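Local coordinates for 4-amino-4-deoxychorismate lyase (Legionella pneumophila, PDB 3LUL), which belongs to the class IV aminotransferase family of pyridoxal-phosphate enzymes, with the cofactor linked covalently to the chain, and forms a dimer of two-domain subunits, at residues 123-128 and 156-161; 116-121 and 241-246; 175-180 and 235-240; 128-133 and 168-173; 189-194 and 220-225. One frame throughout, in Å; residues are numbered along the deposited sequence. Where two conformers were deposited one is given.

In the fold
All five contacts lie in the domain built around the larger mixed sheet. Along the chain, interaction 2 spans the other four: 116-121 precedes them, and 241-246 follows. Interactions 1 and 4 share strand 122-131 with centres about 17 Å apart, and both touch the second subunit. Interaction 3, about 6 Å from the centre of the chain, is the buried one. It lies about 10 Å from interaction 2, centre to centre, and R243 and L235 link the two through a probable backbone hydrogen bond. Interactions 4 and 5, centres about 11 Å apart, meet where V172 pairs with L222. The contacts gather along one sheet, and the turn after strand 232-237 reaches the cofactor through S238.

Interaction 1: 123-128 and 156-161; sequences RLISIN and IAVGAD
In a beta-alpha-beta unit, D161, on the loop from helix 146-157 to strand 162-167, meets R123 near the start of strand 122-131. Two hydrogen bonds hold them together. The backbone N of R123 donates to D161 OD2 at 2.7 Å, using the anti lone pair of that oxygen, and the backbone N of D161 donates to R123 O, also at 2.7 Å. Both are fairly straight, with N-H...O angles of 161° and 158°. The aspartate can close this ring because its CG lies beside its own backbone N (chi1 -59°), which brings the carboxylate back over R123. The guanidinium does not share in this grip: the R123 chain runs out extended from CG to NE, and in the conformer described, one of two deposited, NH1 bonds S247 OG on the neighbouring strand 241-248.

The helix itself stops in a Schellman motif, with G159 at positive phi as the C-prime residue. A160 N reaches back to A155 O, while the bond from G159 N to I156 O is weak. The reversal sets A160 CB over the strand, 3.5 Å from R123 O and 3.9 Å from I125 CG2. One methyl of I125 thereby serves two neighbours, since the same CG2 also meets V158 CG2 at 3.8 Å. Beyond D161 the chain enters strand 162-167, which runs parallel to 122-131; D162 continues the pairing through backbone bonds with R123 and I125.

Interaction 2: 116-121 and 241-246; sequences SIQKHP and GIRRVL. With PO4 (phosphate ion), chain G.
The R243 chain leaves with CG opposite the backbone N (chi1 -175°) and bends at chi2 (91°), bringing the guanidinium edge to the end of the H120 carbonyl. NE and NH2 grip that one oxygen side-on: R243 NE to H120 O and R243 NH2 to H120 O both measure 2.9 Å, with the acceptor close to the guanidinium plane. One face of the guanidinium is covered by Q118 CB, 3.5 Å above its centre. Q118 OE1 comes within 3.0 Å of R243 NH1, but the angle is too poor for a hydrogen bond. In the H120 conformer described, one of two deposited, R243 NH2 also sits over the imidazole centre, with the two planes 60° apart.

Further on, P121 CB packs on L246 CB at 3.8 Å, and P121 CA lies 3.3 Å from R244 O, a poorly directed C-H...O contact. R244 turns its own guanidinium elsewhere, to D261. At the far end, S116 OG bonds phosphate O2 at 2.6 Å, and S116 N bonds phosphate O4; this ion probably came from the crystallisation liquor. The arrangement is that of a linker between strands 106-113 and 122-131, which belong to different sheets, pinned along strand 241-248 by an arginine.

Interaction 3: 175-180 and 235-240; sequences TTCANL and LTNSLQ
N179 and T236 form an antiparallel hydrogen-bonded pair: N179 N donates to T236 O at 3.0 Å and T236 N to N179 O at 2.9 Å. The next pair, L180 with L235, is non-hydrogen-bonded, and its CA atoms are 4.6 Å apart. On that face L235 carries the apolar contact. Its CB meets A178 CB at 3.8 Å, while CD2 and T175 CG2 come together tip to tip, also at 3.8 Å. On the face of N179 and T236, one water bridges N179 OD1 and T236 OG1; N179 ND2 is occupied by L198 O.

At the end of strand 232-237, a side chain takes over from the backbone. N237 ND2 donates to C177 O at 2.9 Å with an N-H...O angle of 165°. The acceptor is in the amide plane, yet the donor stands 47° out of the carbonyl plane.

The second shell fixes both ends of this bond. N237 OD1 accepts from Q240 N at 2.8 Å in an Asx motif, so the amide is held at both its oxygen and its nitrogen and its flip is decided. On the other side T175 OG1 accepts from C177 N in an ST turn, and D162 OD2 bonds the same hydroxyl. Between N237 and Q240 lies S238, whose OG bonds OP2 of the modified lysine at position 141. The doubly held amide is consistent with a fixed turn at the cofactor phosphate.

Interaction 4: 128-133 and 168-173; sequences NWLRDK and TENHVT
R131 and T173 meet through a water at the edge of the arginine's guanidinium: it lies in the guanidinium plane, 2.9 Å from R131 NH1, and accepts from T173 OG1 as well. E147 bonds NE, and F165 makes a cation-pi contact with the group. The second flat group is the H171 ring, with E169 O 3.6 Å above its centre.

Between the backbones, T168 N donates to R131 O at 2.9 Å, coming from well above the carbonyl plane (40°). A further water joins K133 N and T168 OG1. L130 packs on T168, CB to CG2 3.7 Å, with L130 CD1 reaching N170 ND2 at 3.8 Å. Toward the exposed side K133, extended beyond CG, reaches E169 in a salt bridge; NZ lies 2.5 Å from OE2, on the syn side of the carboxylate, a length short enough to be read with caution.

D132 faces the partner chain, its OD2 accepting from L130 N of the second subunit, while T168 packs on T168 of that subunit. N167 OD1 takes N-H groups from both E169 and H171. The contact thus joins the end of strand 122-131 to the beta-hairpin turn linking strands 162-167 and 172-175, at the dimer interface.

Interaction 5: 189-194 and 220-225; sequences YTPRVE and ISLTKK
T190 and I220 carry the parallel pairing one residue past the end of strand 217-219: I220 N donates to T190 O at 3.0 Å with the donor nearly along the C=O axis, and P191 CA then directs a C-H at I220 O, 3.4 Å away and close to straight (162°).

The side chains divide into an apolar and a polar group. I220 sets CG1 between its backbone N and carbonyl carbon (chi1 65°), which swings CD1 round to Y189. There it touches CD2 of the ring at 3.5 Å, approaching obliquely. L222 reaches two residues of 189-194 with its two methyls: CD1 lies 3.6 Å from P191 CD, the proline and leucine crossing at about a right angle, and CD2 reaches Y189 CB at 4.1 Å.

On the polar side R192 lays CG against I220 CA at 3.6 Å, then bends at chi3 (-48°) so that NE faces S221 OG. This bond is weak, at 3.2 Å from R192 NE to S221 OG, and R192 was deposited in two conformers. S221 OG bonds D195 OD1 more firmly, and in the conformer described R192 NH2 forms a salt bridge to the same oxygen.

The contact extends the parallel pairing of strands 187-190 and 217-219. R203 of helix 201-212 bonds P191 O, T223 occupies the N-cap of helix 224-228, and R226 of that helix makes a cation-pi contact with Y189.

Interaction 1: 123-128 and 156-161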
# COMPACT_ATOMS: atom_id res chain seq x y z
N ARG B 123 10.99 19.08 -11.63
CA ARG B 123 12.26 18.38 -11.53
C ARG B 123 12.02 16.97 -10.97
O ARG B 123 11.39 16.80 -9.92
CB ARG B 123 13.24 19.16 -10.64
CG ARG B 123 13.72 20.49 -11.21
CD ARG B 123 14.97 20.95 -10.47
NE ARG B 123 15.55 22.19 -10.99
CZ ARG B 123 16.46 22.23 -11.97
NH1 ARG B 123 16.84 21.11 -12.57
NH2 ARG B 123 16.95 23.40 -12.37
N LEU B 124 12.53 15.96 -11.69
CA LEU B 124 12.37 14.54 -11.33
C LEU B 124 13.69 13.90 -10.92
O LEU B 124 14.75 14.31 -11.40
CB LEU B 124 11.84 13.76 -12.52
CG LEU B 124 10.49 14.20 -13.08
CD1 LEU B 124 10.07 13.33 -14.26
CD2 LEU B 124 9.41 14.15 -11.99
N ILE B 125 13.59 12.90 -10.03
CA ILE B 125 14.69 11.99 -9.74
C ILE B 125 14.22 10.58 -9.97
O ILE B 125 13.03 10.27 -9.81
CB ILE B 125 15.31 12.16 -8.31
CG1 ILE B 125 14.26 12.11 -7.20
CG2 ILE B 125 16.19 13.46 -8.22
CD1 ILE B 125 14.48 11.06 -6.15
N SER B 126 15.14 9.70 -10.37
CA SER B 126 14.80 8.30 -10.60
C SER B 126 14.89 7.57 -9.27
O SER B 126 15.86 7.73 -8.56
CB SER B 126 15.83 7.67 -11.55
OG SER B 126 15.78 8.21 -12.84
N ILE B 127 13.92 6.72 -8.98
CA ILE B 127 13.94 5.91 -7.78
C ILE B 127 14.76 4.63 -8.01
O ILE B 127 14.70 4.03 -9.09
CB ILE B 127 12.47 5.61 -7.39
CG1 ILE B 127 11.80 6.91 -6.86
CG2 ILE B 127 12.36 4.47 -6.41
CD1 ILE B 127 12.25 7.42 -5.50
N ASN B 128 15.48 4.20 -6.98
CA ASN B 128 16.42 3.07 -7.10
C ASN B 128 15.73 1.70 -7.01
O ASN B 128 16.17 0.73 -7.63
CB ASN B 128 17.55 3.14 -6.06
CG ASN B 128 17.05 3.01 -4.64
OD1 ASN B 128 16.16 3.76 -4.21
ND2 ASN B 128 17.61 2.05 -3.90
N ILE B 156 11.97 15.49 -2.83
CA ILE B 156 11.97 16.77 -2.14
C ILE B 156 13.25 16.98 -1.31
O ILE B 156 13.83 18.09 -1.33
CB ILE B 156 10.70 16.91 -1.27
CG1 ILE B 156 9.48 17.17 -2.17
CG2 ILE B 156 10.89 17.98 -0.18
CD1 ILE B 156 8.18 16.96 -1.48
N ALA B 157 13.73 15.93 -0.64
CA ALA B 157 14.97 16.02 0.17
C ALA B 157 16.19 16.37 -0.67
O ALA B 157 17.12 17.01 -0.15
CB ALA B 157 15.25 14.71 0.93
N VAL B 158 16.21 15.94 -1.93
CA VAL B 158 17.40 16.18 -2.81
C VAL B 158 17.25 17.32 -3.80
O VAL B 158 18.03 17.39 -4.76
CB VAL B 158 17.85 14.92 -3.59
CG1 VAL B 158 18.18 13.82 -2.66
CG2 VAL B 158 16.81 14.49 -4.63
N GLY B 159 16.29 18.22 -3.57
CA GLY B 159 16.08 19.40 -4.43
C GLY B 159 15.10 19.25 -5.59
O GLY B 159 14.90 20.21 -6.35
N ALA B 160 14.50 18.07 -5.75
CA ALA B 160 13.59 17.78 -6.87
C ALA B 160 12.14 17.95 -6.44
O ALA B 160 11.86 18.28 -5.29
CB ALA B 160 13.83 16.40 -7.38
N ASP B 161 11.22 17.70 -7.36
CA ASP B 161 9.79 17.85 -7.10
C ASP B 161 9.04 16.52 -7.00
O ASP B 161 8.07 16.43 -6.25
CB ASP B 161 9.16 18.69 -8.21
CG ASP B 161 9.79 20.07 -8.29
OD1 ASP B 161 9.81 20.76 -7.25
OD2 ASP B 161 10.32 20.42 -9.36

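Interaction 2: 116-121 and 241-246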
# COMPACT_ATOMS: atom_id res chain seq x y z
N SER B 116 -4.40 25.10 -6.76
CA SER B 116 -3.79 25.87 -7.85
C SER B 116 -3.08 24.95 -8.85
O SER B 116 -2.35 24.06 -8.46
CB SER B 116 -2.75 26.87 -7.30
OG SER B 116 -3.34 27.93 -6.54
N ILE B 117 -3.29 25.19 -10.14
CA ILE B 117 -2.52 24.52 -11.18
C ILE B 117 -1.10 25.08 -11.15
O ILE B 117 -0.89 26.27 -11.23
CB ILE B 117 -3.21 24.62 -12.57
CG1 ILE B 117 -4.46 23.72 -12.57
CG2 ILE B 117 -2.26 24.13 -13.68
CD1 ILE B 117 -5.42 23.96 -13.74
N GLN B 118 -0.13 24.18 -10.97
CA GLN B 118 1.29 24.53 -10.91
C GLN B 118 1.84 24.64 -12.34
O GLN B 118 1.75 23.68 -13.11
CB GLN B 118 2.03 23.46 -10.14
CG GLN B 118 1.65 23.39 -8.65
CD GLN B 118 1.24 21.99 -8.19
OE1 GLN B 118 1.84 20.98 -8.60
NE2 GLN B 118 0.23 21.91 -7.33
N LYS B 119 2.41 25.78 -12.70
CA LYS B 119 2.89 25.98 -14.10
C LYS B 119 4.43 26.01 -14.28
O LYS B 119 4.92 25.89 -15.41
CB LYS B 119 2.19 27.15 -14.82
CG LYS B 119 1.91 28.42 -13.99
CD LYS B 119 0.74 29.20 -14.59
CE LYS B 119 0.79 30.69 -14.25
NZ LYS B 119 0.93 30.95 -12.79
N HIS B 120 5.17 26.12 -13.17
CA HIS B 120 6.62 25.91 -13.18
C HIS B 120 6.97 24.45 -13.61
O HIS B 120 6.31 23.50 -13.20
CB HIS B 120 7.27 26.30 -11.83
CG HIS B 120 6.79 25.51 -10.64
ND1 HIS B 120 7.64 24.73 -9.88
CD2 HIS B 120 5.58 25.42 -10.04
CE1 HIS B 120 6.97 24.18 -8.89
NE2 HIS B 120 5.71 24.57 -8.97
N PRO B 121 8.00 24.28 -14.48
CA PRO B 121 8.32 22.90 -14.87
C PRO B 121 8.89 22.07 -13.73
O PRO B 121 9.51 22.63 -12.83
CB PRO B 121 9.36 23.07 -15.96
CG PRO B 121 9.13 24.43 -16.48
CD PRO B 121 8.78 25.23 -15.28
N GLY B 241 -3.41 18.32 -15.62
CA GLY B 241 -3.31 18.22 -17.06
C GLY B 241 -1.87 17.91 -17.40
O GLY B 241 -1.25 17.02 -16.79
N ILE B 242 -1.32 18.64 -18.35
CA ILE B 242 0.03 18.43 -18.78
C ILE B 242 0.96 19.31 -17.94
O ILE B 242 0.71 20.53 -17.79
CB ILE B 242 0.19 18.76 -20.30
CG1 ILE B 242 -0.47 17.67 -21.13
CG2 ILE B 242 1.67 18.93 -20.67
CD1 ILE B 242 -0.51 17.93 -22.63
N ARG B 243 2.02 18.69 -17.42
CA ARG B 243 3.04 19.38 -16.63
C ARG B 243 4.37 19.15 -17.33
O ARG B 243 4.76 18.01 -17.64
CB ARG B 243 3.06 18.82 -15.21
CG ARG B 243 4.01 19.52 -14.22
CD ARG B 243 3.34 20.68 -13.44
NE ARG B 243 4.32 21.46 -12.66
CZ ARG B 243 4.57 21.33 -11.36
NH1 ARG B 243 3.95 20.41 -10.62
NH2 ARG B 243 5.50 22.09 -10.77
N ARG B 244 5.07 20.25 -17.61
CA ARG B 244 6.34 20.17 -18.32
C ARG B 244 7.41 19.71 -17.37
O ARG B 244 7.37 20.04 -16.18
CB ARG B 244 6.69 21.54 -18.91
CG ARG B 244 5.70 22.05 -19.95
CD ARG B 244 5.92 23.52 -20.24
NE ARG B 244 4.80 24.10 -20.99
CZ ARG B 244 4.68 24.18 -22.32
NH1 ARG B 244 5.63 23.74 -23.14
NH2 ARG B 244 3.59 24.73 -22.85
N VAL B 245 8.37 18.96 -17.90
CA VAL B 245 9.50 18.43 -17.11
C VAL B 245 10.79 19.17 -17.49
O VAL B 245 11.19 19.21 -18.65
CB VAL B 245 9.66 16.91 -17.30
CG1 VAL B 245 10.95 16.38 -16.60
CG2 VAL B 245 8.42 16.17 -16.78
N LEU B 246 11.42 19.77 -16.48
CA LEU B 246 12.67 20.51 -16.64
C LEU B 246 13.86 19.58 -16.61
O LEU B 246 14.83 19.80 -17.33
CB LEU B 246 12.81 21.59 -15.55
CG LEU B 246 14.12 22.41 -15.54
CD1 LEU B 246 14.39 23.12 -16.86
CD2 LEU B 246 14.09 23.43 -14.40
P PO4 G . -3.19 26.41 -3.37
O1 PO4 G . -4.58 25.94 -3.02
O2 PO4 G . -3.24 27.79 -3.99
O3 PO4 G . -2.31 26.48 -2.16
O4 PO4 G . -2.65 25.39 -4.35

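Interaction 3: 175-180 and 235-240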
# COMPACT_ATOMS: atom_id res chain seq x y z
N THR B 175 5.33 8.49 -12.59
CA THR B 175 5.74 9.12 -11.35
C THR B 175 4.83 8.74 -10.16
O THR B 175 4.07 7.77 -10.23
CB THR B 175 5.80 10.69 -11.49
OG1 THR B 175 4.48 11.24 -11.55
CG2 THR B 175 6.66 11.10 -12.73
N THR B 176 4.93 9.49 -9.07
CA THR B 176 4.04 9.30 -7.91
C THR B 176 2.58 9.65 -8.16
O THR B 176 1.69 9.27 -7.39
CB THR B 176 4.49 10.12 -6.71
OG1 THR B 176 4.34 11.53 -6.97
CG2 THR B 176 5.94 9.79 -6.33
N CYS B 177 2.32 10.43 -9.22
CA CYS B 177 0.97 10.94 -9.45
C CYS B 177 0.60 11.20 -10.91
O CYS B 177 -0.45 11.78 -11.18
CB CYS B 177 0.82 12.25 -8.65
SG CYS B 177 1.84 13.58 -9.29
N ALA B 178 1.42 10.74 -11.85
CA ALA B 178 1.25 11.12 -13.23
C ALA B 178 1.91 10.14 -14.19
O ALA B 178 2.89 9.46 -13.83
CB ALA B 178 1.78 12.56 -13.44
N ASN B 179 1.33 10.04 -15.39
CA ASN B 179 1.92 9.29 -16.47
C ASN B 179 2.98 10.16 -17.15
O ASN B 179 2.94 11.39 -17.06
CB ASN B 179 0.85 8.86 -17.48
CG ASN B 179 -0.11 7.79 -16.91
OD1 ASN B 179 -1.28 8.03 -16.74
ND2 ASN B 179 0.44 6.61 -16.59
N LEU B 180 3.90 9.49 -17.83
CA LEU B 180 5.00 10.16 -18.55
C LEU B 180 4.92 9.99 -20.04
O LEU B 180 4.64 8.90 -20.55
CB LEU B 180 6.35 9.60 -18.09
CG LEU B 180 7.58 10.30 -18.68
CD1 LEU B 180 8.72 10.41 -17.66
CD2 LEU B 180 8.09 9.55 -19.87
N LEU B 235 4.40 15.28 -18.15
CA LEU B 235 3.56 14.37 -17.35
C LEU B 235 2.09 14.71 -17.49
O LEU B 235 1.76 15.84 -17.82
CB LEU B 235 3.93 14.52 -15.89
CG LEU B 235 5.41 14.41 -15.55
CD1 LEU B 235 5.64 14.74 -14.06
CD2 LEU B 235 5.94 13.03 -15.89
N THR B 236 1.22 13.75 -17.20
CA THR B 236 -0.20 13.97 -17.34
C THR B 236 -0.94 13.41 -16.13
O THR B 236 -0.62 12.33 -15.63
CB THR B 236 -0.78 13.29 -18.64
OG1 THR B 236 -0.64 11.86 -18.56
CG2 THR B 236 -0.07 13.78 -19.94
N ASN B 237 -1.94 14.16 -15.67
CA ASN B 237 -2.94 13.66 -14.75
C ASN B 237 -4.19 14.56 -14.77
O ASN B 237 -4.19 15.60 -15.43
CB ASN B 237 -2.39 13.45 -13.33
CG ASN B 237 -2.00 14.74 -12.62
OD1 ASN B 237 -2.48 15.82 -12.94
ND2 ASN B 237 -1.13 14.61 -11.61
N SER B 238 -5.24 14.13 -14.10
CA SER B 238 -6.55 14.79 -14.25
C SER B 238 -6.54 16.15 -13.61
O SER B 238 -7.14 17.05 -14.13
CB SER B 238 -7.68 13.97 -13.58
OG SER B 238 -7.97 12.84 -14.32
N LEU B 239 -5.85 16.29 -12.48
CA LEU B 239 -5.86 17.57 -11.77
C LEU B 239 -4.97 18.63 -12.39
O LEU B 239 -5.34 19.81 -12.43
CB LEU B 239 -5.52 17.44 -10.28
CG LEU B 239 -6.48 16.62 -9.45
CD1 LEU B 239 -5.93 16.51 -8.00
CD2 LEU B 239 -7.86 17.20 -9.49
N GLN B 240 -3.81 18.23 -12.87
CA GLN B 240 -2.84 19.19 -13.39
C GLN B 240 -2.81 19.28 -14.91
O GLN B 240 -2.27 20.23 -15.43
CB GLN B 240 -1.43 18.91 -12.80
CG GLN B 240 -1.30 19.22 -11.28
CD GLN B 240 -1.32 20.72 -10.94
OE1 GLN B 240 -0.88 21.58 -11.74
NE2 GLN B 240 -1.83 21.05 -9.73
O HOH W 1 -2.79 10.30 -17.23

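Interaction 4: 128-133 and 168-173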
# COMPACT_ATOMS: atom_id res chain seq x y z
N ASN B 128 15.48 4.20 -6.98
CA ASN B 128 16.42 3.07 -7.10
C ASN B 128 15.73 1.70 -7.01
O ASN B 128 16.17 0.73 -7.63
CB ASN B 128 17.55 3.14 -6.06
CG ASN B 128 17.05 3.01 -4.64
OD1 ASN B 128 16.16 3.76 -4.21
ND2 ASN B 128 17.61 2.05 -3.90
N TRP B 129 14.69 1.59 -6.22
CA TRP B 129 13.98 0.31 -6.17
C TRP B 129 13.07 0.15 -7.41
O TRP B 129 12.54 1.15 -7.96
CB TRP B 129 13.23 0.15 -4.85
CG TRP B 129 12.03 1.02 -4.65
CD1 TRP B 129 10.77 0.81 -5.11
CD2 TRP B 129 11.96 2.22 -3.85
NE1 TRP B 129 9.94 1.80 -4.70
CE2 TRP B 129 10.64 2.66 -3.89
CE3 TRP B 129 12.89 2.94 -3.10
CZ2 TRP B 129 10.22 3.84 -3.23
CZ3 TRP B 129 12.44 4.12 -2.42
CH2 TRP B 129 11.14 4.54 -2.51
N LEU B 130 12.92 -1.10 -7.86
CA LEU B 130 12.16 -1.43 -9.07
C LEU B 130 10.82 -2.11 -8.76
O LEU B 130 10.68 -2.76 -7.73
CB LEU B 130 13.00 -2.29 -9.99
CG LEU B 130 14.41 -1.73 -10.35
CD1 LEU B 130 15.18 -2.74 -11.26
CD2 LEU B 130 14.37 -0.35 -11.00
N ARG B 131 9.88 -1.99 -9.69
CA ARG B 131 8.55 -2.60 -9.60
C ARG B 131 8.42 -3.74 -10.60
O ARG B 131 8.82 -3.62 -11.75
CB ARG B 131 7.45 -1.59 -9.88
CG ARG B 131 7.37 -0.49 -8.88
CD ARG B 131 6.43 0.67 -9.30
NE ARG B 131 6.28 1.57 -8.16
CZ ARG B 131 5.50 2.66 -8.20
NH1 ARG B 131 4.85 2.97 -9.31
NH2 ARG B 131 5.37 3.43 -7.13
N ASP B 132 7.84 -4.85 -10.16
CA ASP B 132 7.48 -5.93 -11.08
C ASP B 132 6.23 -5.50 -11.82
O ASP B 132 5.20 -5.23 -11.22
CB ASP B 132 7.21 -7.24 -10.32
CG ASP B 132 7.21 -8.46 -11.22
OD1 ASP B 132 6.88 -8.32 -12.41
OD2 ASP B 132 7.53 -9.56 -10.73
N LYS B 133 6.29 -5.48 -13.15
CA LYS B 133 5.12 -5.15 -13.96
C LYS B 133 3.94 -6.13 -13.72
O LYS B 133 2.78 -5.80 -13.99
CB LYS B 133 5.53 -5.15 -15.45
CG LYS B 133 5.76 -6.53 -16.03
CD LYS B 133 6.25 -6.45 -17.49
CE LYS B 133 6.24 -7.82 -18.13
NZ LYS B 133 7.16 -7.83 -19.31
N THR B 168 11.24 -3.85 -13.27
CA THR B 168 12.37 -4.77 -13.16
C THR B 168 13.00 -5.16 -14.50
O THR B 168 14.04 -5.83 -14.54
CB THR B 168 12.00 -6.04 -12.31
OG1 THR B 168 10.90 -6.70 -12.94
CG2 THR B 168 11.62 -5.65 -10.86
N GLU B 169 12.42 -4.68 -15.61
CA GLU B 169 13.04 -4.79 -16.93
C GLU B 169 13.75 -3.48 -17.30
O GLU B 169 14.14 -3.30 -18.43
CB GLU B 169 11.98 -5.16 -17.99
CG GLU B 169 11.35 -6.54 -17.73
CD GLU B 169 10.09 -6.81 -18.56
OE1 GLU B 169 9.59 -5.89 -19.25
OE2 GLU B 169 9.58 -7.95 -18.53
N ASN B 170 13.93 -2.59 -16.31
CA ASN B 170 14.54 -1.26 -16.47
C ASN B 170 13.83 -0.37 -17.47
O ASN B 170 14.45 0.47 -18.12
CB ASN B 170 16.02 -1.38 -16.79
CG ASN B 170 16.75 -2.16 -15.75
OD1 ASN B 170 17.26 -3.23 -16.04
ND2 ASN B 170 16.80 -1.63 -14.53
N HIS B 171 12.51 -0.51 -17.53
CA HIS B 171 11.70 0.37 -18.37
C HIS B 171 10.93 1.34 -17.46
O HIS B 171 10.48 0.97 -16.37
CB HIS B 171 10.75 -0.42 -19.25
CG HIS B 171 11.45 -1.27 -20.26
ND1 HIS B 171 11.04 -2.56 -20.55
CD2 HIS B 171 12.54 -1.04 -21.04
CE1 HIS B 171 11.84 -3.08 -21.46
NE2 HIS B 171 12.76 -2.18 -21.78
N VAL B 172 10.84 2.59 -17.91
CA VAL B 172 10.10 3.67 -17.24
C VAL B 172 8.62 3.29 -17.08
O VAL B 172 8.03 2.73 -18.00
CB VAL B 172 10.11 4.97 -18.10
CG1 VAL B 172 9.46 6.14 -17.34
CG2 VAL B 172 11.52 5.33 -18.55
N THR B 173 8.03 3.60 -15.94
CA THR B 173 6.58 3.43 -15.76
C THR B 173 5.91 4.82 -15.63
O THR B 173 5.40 5.34 -16.62
CB THR B 173 6.23 2.47 -14.60
OG1 THR B 173 6.72 2.95 -13.32
CG2 THR B 173 6.83 1.12 -14.92
O HOH W 2 4.61 1.76 -11.92
O HOH W 3 8.76 -5.89 -14.62

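Interaction 5: 189-194 and 220-225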
# COMPACT_ATOMS: atom_id res chain seq x y z
N TYR B 189 6.06 9.46 -27.45
CA TYR B 189 6.27 8.11 -26.91
C TYR B 189 5.75 8.08 -25.46
O TYR B 189 5.82 9.09 -24.73
CB TYR B 189 7.74 7.74 -26.94
CG TYR B 189 8.37 7.70 -28.31
CD1 TYR B 189 8.91 8.85 -28.88
CD2 TYR B 189 8.41 6.52 -29.04
CE1 TYR B 189 9.49 8.82 -30.18
CE2 TYR B 189 8.99 6.48 -30.30
CZ TYR B 189 9.52 7.64 -30.87
OH TYR B 189 10.10 7.60 -32.08
N THR B 190 5.19 6.95 -25.05
CA THR B 190 4.73 6.77 -23.68
C THR B 190 4.79 5.28 -23.31
O THR B 190 4.65 4.43 -24.18
CB THR B 190 3.33 7.37 -23.51
OG1 THR B 190 3.06 7.55 -22.13
CG2 THR B 190 2.23 6.50 -24.17
N PRO B 191 5.08 4.97 -22.04
CA PRO B 191 5.12 3.55 -21.68
C PRO B 191 3.82 2.81 -21.99
O PRO B 191 2.72 3.40 -21.93
CB PRO B 191 5.38 3.62 -20.17
CG PRO B 191 6.29 4.76 -20.05
CD PRO B 191 5.68 5.80 -20.98
N ARG B 192 3.94 1.53 -22.34
CA ARG B 192 2.81 0.64 -22.59
C ARG B 192 2.05 0.34 -21.30
O ARG B 192 2.65 0.35 -20.22
CB ARG B 192 3.31 -0.70 -23.13
CG ARG B 192 4.01 -0.66 -24.44
CD ARG B 192 4.47 -2.08 -24.85
NE ARG B 192 5.16 -2.78 -23.77
CZ ARG B 192 5.04 -4.08 -23.52
NH1 ARG B 192 4.25 -4.83 -24.28
NH2 ARG B 192 5.69 -4.63 -22.50
N VAL B 193 0.75 0.06 -21.41
CA VAL B 193 -0.02 -0.40 -20.25
C VAL B 193 0.67 -1.64 -19.65
O VAL B 193 0.77 -1.75 -18.45
CB VAL B 193 -1.49 -0.73 -20.60
CG1 VAL B 193 -2.26 -1.12 -19.34
CG2 VAL B 193 -2.17 0.45 -21.25
N GLU B 194 1.20 -2.50 -20.50
CA GLU B 194 1.87 -3.74 -20.07
C GLU B 194 3.20 -3.54 -19.33
O GLU B 194 3.71 -4.49 -18.74
CB GLU B 194 2.12 -4.64 -21.28
CG GLU B 194 0.86 -5.08 -22.00
CD GLU B 194 0.61 -4.37 -23.33
OE1 GLU B 194 0.82 -3.14 -23.45
OE2 GLU B 194 0.20 -5.06 -24.28
N ILE B 220 5.25 2.25 -26.21
CA ILE B 220 6.37 1.30 -26.24
C ILE B 220 7.14 1.29 -24.90
O ILE B 220 7.03 2.21 -24.09
CB ILE B 220 7.39 1.59 -27.37
CG1 ILE B 220 8.10 2.95 -27.16
CG2 ILE B 220 6.72 1.52 -28.74
CD1 ILE B 220 9.26 3.20 -28.16
N SER B 221 7.95 0.26 -24.71
CA SER B 221 8.79 0.18 -23.51
C SER B 221 9.95 1.12 -23.73
O SER B 221 10.57 1.12 -24.82
CB SER B 221 9.27 -1.25 -23.28
OG SER B 221 8.17 -2.09 -22.99
N LEU B 222 10.22 1.95 -22.71
CA LEU B 222 11.20 3.03 -22.80
C LEU B 222 12.27 2.87 -21.74
O LEU B 222 11.97 2.73 -20.56
CB LEU B 222 10.51 4.38 -22.61
CG LEU B 222 9.56 4.84 -23.70
CD1 LEU B 222 8.59 5.89 -23.18
CD2 LEU B 222 10.34 5.33 -24.92
N THR B 223 13.53 2.88 -22.17
CA THR B 223 14.66 2.82 -21.23
C THR B 223 14.96 4.23 -20.69
O THR B 223 14.44 5.24 -21.21
CB THR B 223 15.91 2.29 -21.94
OG1 THR B 223 16.19 3.18 -23.02
CG2 THR B 223 15.67 0.90 -22.50
N LYS B 224 15.83 4.31 -19.68
CA LYS B 224 16.24 5.60 -19.11
C LYS B 224 16.98 6.43 -20.18
O LYS B 224 16.82 7.66 -20.25
CB LYS B 224 17.12 5.42 -17.88
CG LYS B 224 17.41 6.73 -17.14
CD LYS B 224 18.18 6.48 -15.85
CE LYS B 224 18.40 7.79 -15.10
NZ LYS B 224 19.57 7.74 -14.18
N LYS B 225 17.74 5.74 -21.00
CA LYS B 225 18.47 6.36 -22.11
C LYS B 225 17.53 7.04 -23.10
O LYS B 225 17.86 8.11 -23.62
CB LYS B 225 19.36 5.35 -22.82
CG LYS B 225 20.20 5.99 -23.96
CD LYS B 225 21.16 5.00 -24.62
CE LYS B 225 21.62 5.52 -26.00
NZ LYS B 225 21.99 6.96 -26.02